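Local coordinates for protein DNA ligase (Archaeoglobus fulgidus, PDB 3GDE) that probably seals nicks in double-stranded DNA during replication, recombination and repair, using ATP and magnesium, at residues Q34-E39 and Y43-F48; G201-V206 and E213-M218. One frame throughout, in Å; residues are numbered along the deposited sequence.

Interaction 1 of 2, residues Q34-E39 and Y43-F48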
loop_
_atom_site.group_PDB
_atom_site.type_symbol
_atom_site.label_atom_id
_atom_site.label_comp_id
_atom_site.label_asym_id
_atom_site.label_seq_id
_atom_site.Cartn_x
_atom_site.Cartn_y
_atom_site.Cartn_z
ATOM N N GLN A 34 1.187 -20.889 16.219
ATOM C CA GLN A 34 1.518 -21.333 17.580
ATOM C C GLN A 34 2.598 -22.399 17.690
ATOM O O GLN A 34 3.243 -22.516 18.733
ATOM C CB GLN A 34 0.270 -21.907 18.249
ATOM C CG GLN A 34 -0.552 -20.893 18.952
ATOM C CD GLN A 34 -1.807 -21.480 19.554
ATOM O OE1 GLN A 34 -2.247 -22.578 19.181
ATOM N NE2 GLN A 34 -2.409 -20.742 20.483
ATOM N N LYS A 35 2.769 -23.189 16.631
ATOM C CA LYS A 35 3.620 -24.373 16.670
ATOM C C LYS A 35 4.973 -24.137 16.006
ATOM O O LYS A 35 5.819 -25.047 15.912
ATOM C CB LYS A 35 2.884 -25.554 16.033
ATOM C CG LYS A 35 1.625 -25.936 16.780
ATOM C CD LYS A 35 0.850 -27.003 16.044
ATOM C CE LYS A 35 -0.477 -27.303 16.742
ATOM N NZ LYS A 35 -1.292 -26.051 16.950
ATOM N N ILE A 36 5.182 -22.906 15.555
ATOM C CA ILE A 36 6.464 -22.516 15.006
ATOM C C ILE A 36 7.355 -22.024 16.152
ATOM O O ILE A 36 7.002 -21.088 16.872
ATOM C CB ILE A 36 6.314 -21.442 13.907
ATOM C CG1 ILE A 36 5.273 -21.894 12.868
ATOM C CG2 ILE A 36 7.671 -21.160 13.267
ATOM C CD1 ILE A 36 4.824 -20.822 11.898
ATOM N N GLU A 37 8.503 -22.676 16.320
ATOM C CA GLU A 37 9.441 -22.314 17.382
ATOM C C GLU A 37 10.556 -21.416 16.884
ATOM O O GLU A 37 10.999 -20.537 17.609
ATOM C CB GLU A 37 10.019 -23.560 18.068
ATOM C CG GLU A 37 9.122 -24.121 19.179
ATOM C CD GLU A 37 8.829 -23.109 20.302
ATOM O OE1 GLU A 37 9.684 -22.235 20.615
ATOM O OE2 GLU A 37 7.727 -23.200 20.879
ATOM N N ASP A 38 10.993 -21.627 15.649
ATOM C CA ASP A 38 12.027 -20.797 15.059
ATOM C C ASP A 38 11.437 -19.452 14.665
ATOM O O ASP A 38 10.537 -19.384 13.824
ATOM C CB ASP A 38 12.673 -21.495 13.858
ATOM C CG ASP A 38 13.781 -20.673 13.241
ATOM O OD1 ASP A 38 13.482 -19.642 12.620
ATOM O OD2 ASP A 38 14.960 -21.037 13.381
ATOM N N GLU A 39 11.955 -18.383 15.267
ATOM C CA GLU A 39 11.315 -17.072 15.162
ATOM C C GLU A 39 11.406 -16.429 13.768
ATOM O O GLU A 39 10.595 -15.569 13.425
ATOM C CB GLU A 39 11.744 -16.124 16.296
ATOM C CG GLU A 39 13.195 -15.665 16.277
ATOM C CD GLU A 39 13.552 -14.768 17.474
ATOM O OE1 GLU A 39 13.244 -15.159 18.634
ATOM O OE2 GLU A 39 14.147 -13.685 17.249
ATOM N N TYR A 43 8.364 -15.257 11.421
ATOM C CA TYR A 43 8.450 -13.992 10.705
ATOM C C TYR A 43 8.142 -14.177 9.225
ATOM O O TYR A 43 7.255 -13.522 8.673
ATOM C CB TYR A 43 9.847 -13.388 10.886
ATOM C CG TYR A 43 10.019 -12.034 10.248
ATOM C CD1 TYR A 43 9.803 -10.863 10.983
ATOM C CD2 TYR A 43 10.395 -11.918 8.905
ATOM C CE1 TYR A 43 9.960 -9.608 10.396
ATOM C CE2 TYR A 43 10.553 -10.675 8.309
ATOM C CZ TYR A 43 10.331 -9.520 9.058
ATOM O OH TYR A 43 10.488 -8.286 8.463
ATOM N N ASP A 44 8.867 -15.081 8.585
ATOM C CA ASP A 44 8.664 -15.322 7.164
ATOM C C ASP A 44 7.250 -15.808 6.843
ATOM O O ASP A 44 6.644 -15.337 5.889
ATOM C CB ASP A 44 9.712 -16.300 6.631
ATOM C CG ASP A 44 11.082 -15.673 6.505
ATOM O OD1 ASP A 44 11.178 -14.433 6.358
ATOM O OD2 ASP A 44 12.078 -16.430 6.545
ATOM N N VAL A 45 6.717 -16.721 7.647
ATOM C CA VAL A 45 5.369 -17.256 7.394
ATOM C C VAL A 45 4.301 -16.147 7.468
ATOM O O VAL A 45 3.378 -16.116 6.654
ATOM C CB VAL A 45 5.040 -18.463 8.340
ATOM C CG1 VAL A 45 3.544 -18.782 8.365
ATOM C CG2 VAL A 45 5.807 -19.680 7.909
ATOM N N VAL A 46 4.443 -15.240 8.435
ATOM C CA VAL A 46 3.474 -14.169 8.617
ATOM C C VAL A 46 3.488 -13.220 7.406
ATOM O O VAL A 46 2.432 -12.885 6.856
ATOM C CB VAL A 46 3.670 -13.414 9.965
ATOM C CG1 VAL A 46 2.832 -12.147 10.004
ATOM C CG2 VAL A 46 3.292 -14.319 11.132
ATOM N N LEU A 47 4.686 -12.814 6.991
ATOM C CA LEU A 47 4.846 -12.057 5.755
ATOM C C LEU A 47 4.313 -12.831 4.554
ATOM O O LEU A 47 3.381 -12.369 3.893
ATOM C CB LEU A 47 6.302 -11.634 5.546
ATOM C CG LEU A 47 6.639 -10.230 6.059
ATOM C CD1 LEU A 47 6.580 -10.152 7.573
ATOM C CD2 LEU A 47 8.001 -9.740 5.537
ATOM N N PHE A 48 4.878 -14.014 4.304
ATOM C CA PHE A 48 4.550 -14.811 3.120
ATOM C C PHE A 48 3.052 -15.089 2.917
ATOM O O PHE A 48 2.562 -15.024 1.792
ATOM C CB PHE A 48 5.346 -16.128 3.085
ATOM C CG PHE A 48 6.842 -15.943 2.926
ATOM C CD1 PHE A 48 7.405 -14.675 2.812
ATOM C CD2 PHE A 48 7.681 -17.045 2.866
ATOM C CE1 PHE A 48 8.779 -14.511 2.665
ATOM C CE2 PHE A 48 9.048 -16.895 2.711
ATOM C CZ PHE A 48 9.605 -15.630 2.622
#
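E39 O accepts the backbone N-H of Y43, 3.0 Å from Y43 N, as a first-turn bond of helix 39-49. The contact belongs to the short loop joining helix 22-34 to helix 39-49 in the N-terminal, all-helical DNA-binding domain of the ligase. D38, at the end of this loop, is the N-cap of the second helix.

The Y43 side chain leaves the backbone beside the acceptor, its CB 3.4 Å from E39 O. CG is turned anti to the backbone N (chi1 -177°), which carries the ring away from the loop and towards helix 200-216. L47 CD1 lies over one ring face, 4.0 Å above the plane and offset to the rim. D44 OD1 lies in the ring plane at the edge, near CD2. That carboxylate is itself held by salt bridges to R118 and R121. At the tip, Y43 OH hydrogen-bonds to D199.

A second, apolar contact joins the loop to the helix. I36 and V45 face each other, with M4 touching both. They meet by their methyl ends, I36 CD1 resting 4.3 Å from V45 CG2.

Interaction 2 of 2, residues G201-V206 and E213-M218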
loop_
_atom_site.group_PDB
_atom_site.type_symbol
_atom_site.label_atom_id
_atom_site.label_comp_id
_atom_site.label_asym_id
_atom_site.label_seq_id
_atom_site.Cartn_x
_atom_site.Cartn_y
_atom_site.Cartn_z
ATOM N N GLY A 201 5.286 -9.304 10.767
ATOM C CA GLY A 201 6.221 -10.356 11.151
ATOM C C GLY A 201 6.912 -10.039 12.463
ATOM O O GLY A 201 6.932 -10.871 13.373
ATOM N N ARG A 202 7.469 -8.828 12.552
ATOM C CA ARG A 202 8.055 -8.308 13.782
ATOM C C ARG A 202 7.052 -8.370 14.936
ATOM O O ARG A 202 7.392 -8.787 16.041
ATOM C CB ARG A 202 8.513 -6.859 13.576
ATOM C CG ARG A 202 9.804 -6.494 14.290
ATOM C CD ARG A 202 9.643 -5.494 15.423
ATOM N NE ARG A 202 9.729 -4.130 14.923
ATOM C CZ ARG A 202 10.216 -3.081 15.586
ATOM N NH1 ARG A 202 10.700 -3.205 16.821
ATOM N NH2 ARG A 202 10.217 -1.887 14.993
ATOM N N VAL A 203 5.826 -7.937 14.672
ATOM C CA VAL A 203 4.753 -7.966 15.665
ATOM C C VAL A 203 4.455 -9.398 16.160
ATOM O O VAL A 203 4.304 -9.617 17.367
ATOM C CB VAL A 203 3.467 -7.245 15.133
ATOM C CG1 VAL A 203 2.256 -7.516 16.014
ATOM C CG2 VAL A 203 3.702 -5.743 15.042
ATOM N N ALA A 204 4.382 -10.358 15.236
ATOM C CA ALA A 204 4.130 -11.758 15.581
ATOM C C ALA A 204 5.230 -12.306 16.498
ATOM O O ALA A 204 4.942 -12.952 17.516
ATOM C CB ALA A 204 4.001 -12.603 14.332
ATOM N N VAL A 205 6.482 -12.013 16.148
ATOM C CA VAL A 205 7.620 -12.456 16.939
ATOM C C VAL A 205 7.588 -11.875 18.364
ATOM O O VAL A 205 7.899 -12.570 19.325
ATOM C CB VAL A 205 8.964 -12.171 16.221
ATOM C CG1 VAL A 205 10.174 -12.524 17.115
ATOM C CG2 VAL A 205 9.030 -12.936 14.892
ATOM N N VAL A 206 7.196 -10.613 18.502
ATOM C CA VAL A 206 7.084 -10.001 19.825
ATOM C C VAL A 206 5.942 -10.662 20.595
ATOM O O VAL A 206 6.082 -10.937 21.784
ATOM C CB VAL A 206 6.927 -8.460 19.749
ATOM C CG1 VAL A 206 6.602 -7.850 21.124
ATOM C CG2 VAL A 206 8.201 -7.839 19.196
ATOM N N GLU A 213 1.883 -7.977 27.037
ATOM C CA GLU A 213 2.724 -6.989 27.719
ATOM C C GLU A 213 3.873 -6.476 26.850
ATOM O O GLU A 213 4.189 -5.292 26.887
ATOM C CB GLU A 213 3.241 -7.528 29.063
ATOM C CG GLU A 213 3.752 -8.981 29.031
ATOM C CD GLU A 213 2.711 -10.031 29.461
ATOM O OE1 GLU A 213 2.879 -10.605 30.568
ATOM O OE2 GLU A 213 1.745 -10.288 28.694
ATOM N N GLY A 214 4.485 -7.368 26.071
ATOM C CA GLY A 214 5.570 -7.002 25.161
ATOM C C GLY A 214 5.100 -6.144 23.993
ATOM O O GLY A 214 5.844 -5.298 23.497
ATOM N N LEU A 215 3.861 -6.362 23.562
ATOM C CA LEU A 215 3.272 -5.580 22.478
ATOM C C LEU A 215 2.893 -4.158 22.910
ATOM O O LEU A 215 3.053 -3.216 22.137
ATOM C CB LEU A 215 2.058 -6.296 21.888
ATOM C CG LEU A 215 2.278 -7.563 21.063
ATOM C CD1 LEU A 215 0.930 -8.202 20.782
ATOM C CD2 LEU A 215 3.033 -7.271 19.766
ATOM N N ARG A 216 2.390 -4.015 24.137
ATOM C CA ARG A 216 2.041 -2.704 24.693
ATOM C C ARG A 216 3.275 -1.840 24.866
ATOM O O ARG A 216 3.204 -0.629 24.730
ATOM C CB ARG A 216 1.347 -2.848 26.045
ATOM C CG ARG A 216 -0.093 -3.296 25.989
ATOM C CD ARG A 216 -0.555 -3.634 27.401
ATOM N NE ARG A 216 -1.944 -4.083 27.453
ATOM C CZ ARG A 216 -2.980 -3.309 27.780
ATOM N NH1 ARG A 216 -2.807 -2.025 28.091
ATOM N NH2 ARG A 216 -4.204 -3.824 27.797
ATOM N N LYS A 217 4.399 -2.490 25.150
ATOM C CA LYS A 217 5.682 -1.846 25.420
ATOM C C LYS A 217 6.401 -1.343 24.164
ATOM O O LYS A 217 7.409 -0.636 24.269
ATOM C CB LYS A 217 6.592 -2.839 26.149
ATOM C CG LYS A 217 7.489 -2.233 27.223
ATOM C CD LYS A 217 8.366 -3.307 27.891
ATOM C CE LYS A 217 7.535 -4.307 28.700
ATOM N NZ LYS A 217 8.373 -5.440 29.200
ATOM N N MET A 218 5.912 -1.720 22.985
ATOM C CA MET A 218 6.524 -1.262 21.732
ATOM C C MET A 218 6.320 0.244 21.515
ATOM O O MET A 218 5.232 0.785 21.746
ATOM C CB MET A 218 6.023 -2.067 20.531
ATOM C CG MET A 218 6.350 -3.551 20.612
ATOM S SD MET A 218 5.986 -4.480 19.118
ATOM C CE MET A 218 7.434 -4.115 18.128
#
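M218 lays its thioether past R202, with methyl CE over one face of the guanidinium. The contact belongs to a sharply bent helix, 200-216, whose end folds back on its first turns in the helical N-terminal part of the ligase. The residues between the segments are helical, yet the CA atoms of V206 and G214 are only 6.3 Å apart. A straight helix would hold them at about twice that distance.

CE is 3.6 Å from R202 NH1 and 3.8 Å from R202 CD, so the methyl rests against the outer part of the chain, from CD to the guanidinium. The bend at chi3 of M218 (81°) turns CE to this spot. The side chains run antiparallel, R202 and M218 reaching past one another. R202 NH1 also has a long, weak ion pair with E221.

V206 points into the fold of the bend and uses both methyls. CG2 meets M218 CE at 3.9 Å. CG1 comes against the backbone at G214, where no side chain intervenes, and lies 3.6 Å from G214 O.

T197 of helix 187-197 borders R202, V203 and M218, while A185 and T189 touch L215. L215 completes the apolar cluster with its CD2 methyl. The L215 side chain lies roughly perpendicular to that of V203. L215 CD2 is 3.8 Å from V203 CG1 and 3.9 Å from V206 CG1.

In the fold
Interaction 1 precedes interaction 2 by some 150 residues. Their centres are about 14 Å apart. They meet where helix 39-49 packs against helix 200-216. The Y43 ring lies on the start of the later helix, with Y43 CD1 3.4 Å from G201 C. E39 O is 3.4 Å from V205 CG2, further along that helix. D199 ties the two together, since its OD1 accepts R202 N while its OD2 bonds Y43 OH. E37 adds a salt bridge to K208. Interaction 1 fixes the start of helix 39-49, and interaction 2 folds helix 200-216 back on itself. The two helices pack together in the helical N-terminal part, away from the predicted ATP-binding residues and the lysine predicted to carry AMP.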